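Ribosome-inactivating protein 3 (Zea mays, PDB 2PQG) belongs to the plant ribosome-inactivating proteins, a family whose fold joins a mixed beta sheet to a cluster of helices. Local coordinates at residues R101-G106 with A136-M141. Numbering follows the deposited sequence.
Sequences RWLGFG and AKKKKM
With CG of R101 turned away from its own carbonyl carbon (chi1 -76°) and the chain extended from there to NE, the guanidinium is carried out toward K140; a bend at chi3 of K140, as modelled, brings that ammonium near it. K140 is poorly ordered, so this placement is uncertain. In the model R101 NH1 and K140 NZ lie 3.2 Å apart. Both are donors and cannot bond to each other, and their like charges would probably disfavour so close an approach. CD of K140, as modelled, lies over one face of the R101 guanidinium. K140 is exposed and R101 partly so, which suits long charged side chains at the surface.

Deeper in, L103 meets K138. The lysine chain, bent at chi2 and chi4, sets K138 NZ 3.9 Å from L103 CD2, the two side chains crossing at a slant. K138 NZ also gives a weak hydrogen bond of 3.2 Å to K139 O, curling the side chain back on its own loop. Lysine suits this place because its long chain can reach across to the leucine while its charged end makes a cation-pi contact with W85 and the weak bond to the carbonyl. Leucine suits the buried side: L103 CB sits 3.7 Å above the F105 ring, nearer its border than its centre.

G104 has a positive phi of 99°, an angle that favours glycine, and with F105 it forms a G1 beta bulge opposite G88. Strand 101-102 is the outermost strand at this end of the mixed sheet, bonded through its backbone to the neighbouring strand 84-86. The loop after helix 125-135 passes beside it, while on helix 171-189 L103 packs against L177, F105 against T173 and K174, and K138 against T173.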
# COMPACT_ATOMS: atom_id res chain seq x y z
N ARG A 101 -15.21 -11.39 0.39
CA ARG A 101 -16.00 -10.73 1.41
C ARG A 101 -15.63 -9.25 1.45
O ARG A 101 -14.46 -8.89 1.25
CB ARG A 101 -15.74 -11.36 2.78
CG ARG A 101 -16.42 -12.67 2.96
CD ARG A 101 -16.05 -13.32 4.27
NE ARG A 101 -17.14 -14.15 4.76
CZ ARG A 101 -18.27 -13.67 5.27
NH1 ARG A 101 -19.22 -14.49 5.69
NH2 ARG A 101 -18.45 -12.35 5.36
N TRP A 102 -16.62 -8.40 1.70
CA TRP A 102 -16.40 -6.96 1.79
C TRP A 102 -15.85 -6.62 3.17
O TRP A 102 -16.39 -7.06 4.19
CB TRP A 102 -17.71 -6.21 1.56
CG TRP A 102 -18.18 -6.14 0.13
CD1 TRP A 102 -19.41 -6.52 -0.36
CD2 TRP A 102 -17.46 -5.60 -0.99
NE1 TRP A 102 -19.49 -6.26 -1.70
CE2 TRP A 102 -18.30 -5.71 -2.12
CE3 TRP A 102 -16.17 -5.06 -1.15
CZ2 TRP A 102 -17.91 -5.27 -3.40
CZ3 TRP A 102 -15.78 -4.62 -2.43
CH2 TRP A 102 -16.65 -4.75 -3.53
N LEU A 103 -14.77 -5.84 3.21
CA LEU A 103 -14.18 -5.42 4.48
C LEU A 103 -15.11 -4.41 5.15
O LEU A 103 -15.11 -4.27 6.37
CB LEU A 103 -12.79 -4.80 4.24
CG LEU A 103 -11.60 -5.79 4.12
CD1 LEU A 103 -10.32 -5.09 3.63
CD2 LEU A 103 -11.36 -6.42 5.49
N GLY A 104 -15.93 -3.74 4.35
CA GLY A 104 -16.85 -2.76 4.91
C GLY A 104 -16.35 -1.34 4.78
O GLY A 104 -17.11 -0.38 4.93
N PHE A 105 -15.05 -1.19 4.52
CA PHE A 105 -14.45 0.12 4.36
C PHE A 105 -13.60 0.11 3.09
O PHE A 105 -13.29 -0.96 2.57
CB PHE A 105 -13.60 0.47 5.59
CG PHE A 105 -12.65 -0.62 6.01
CD1 PHE A 105 -11.33 -0.61 5.57
CD2 PHE A 105 -13.07 -1.64 6.86
CE1 PHE A 105 -10.44 -1.60 5.97
CE2 PHE A 105 -12.18 -2.64 7.27
CZ PHE A 105 -10.87 -2.62 6.82
N GLY A 106 -13.26 1.29 2.58
CA GLY A 106 -12.47 1.36 1.36
C GLY A 106 -10.97 1.42 1.59
O GLY A 106 -10.50 1.47 2.73
N ALA A 136 -3.89 -12.64 9.02
CA ALA A 136 -4.02 -14.05 8.66
C ALA A 136 -5.19 -14.62 9.43
O ALA A 136 -5.71 -15.67 9.09
CB ALA A 136 -2.75 -14.81 9.02
N LYS A 137 -5.61 -13.90 10.48
CA LYS A 137 -6.73 -14.33 11.30
C LYS A 137 -7.96 -13.45 11.12
O LYS A 137 -8.89 -13.55 11.93
CB LYS A 137 -6.38 -14.29 12.79
CG LYS A 137 -4.98 -14.69 13.11
CD LYS A 137 -4.87 -15.03 14.58
CE LYS A 137 -3.49 -15.58 14.90
NZ LYS A 137 -3.57 -16.64 15.93
N LYS A 138 -8.00 -12.60 10.09
CA LYS A 138 -9.16 -11.75 9.90
C LYS A 138 -10.40 -12.58 10.15
O LYS A 138 -10.64 -13.61 9.52
CB LYS A 138 -9.24 -11.16 8.49
CG LYS A 138 -10.52 -10.35 8.27
CD LYS A 138 -10.38 -8.92 8.75
CE LYS A 138 -11.71 -8.37 9.22
NZ LYS A 138 -12.83 -8.68 8.29
N LYS A 139 -11.19 -12.09 11.09
CA LYS A 139 -12.41 -12.75 11.53
C LYS A 139 -13.60 -12.05 10.92
O LYS A 139 -13.52 -10.90 10.51
CB LYS A 139 -12.50 -12.64 13.05
CG LYS A 139 -12.53 -11.18 13.56
CD LYS A 139 -11.31 -10.37 13.08
CE LYS A 139 -11.07 -9.15 13.92
NZ LYS A 139 -11.72 -7.92 13.40
N LYS A 140 -14.73 -12.73 10.89
CA LYS A 140 -15.96 -12.14 10.36
C LYS A 140 -16.69 -11.43 11.48
O LYS A 140 -17.56 -10.58 11.26
CB LYS A 140 -16.89 -13.23 9.88
CG LYS A 140 -16.40 -14.68 10.10
CD LYS A 140 -17.05 -15.65 9.12
CE LYS A 140 -18.54 -15.80 9.38
NZ LYS A 140 -19.23 -16.46 8.24
N MET A 141 -16.34 -11.80 12.71
CA MET A 141 -17.20 -11.55 13.86
C MET A 141 -16.61 -10.50 14.79
O MET A 141 -15.39 -10.41 14.93
CB MET A 141 -17.45 -12.85 14.63
CG MET A 141 -18.72 -13.59 14.21
SD MET A 141 -20.15 -12.50 14.12
CE MET A 141 -19.60 -11.31 12.90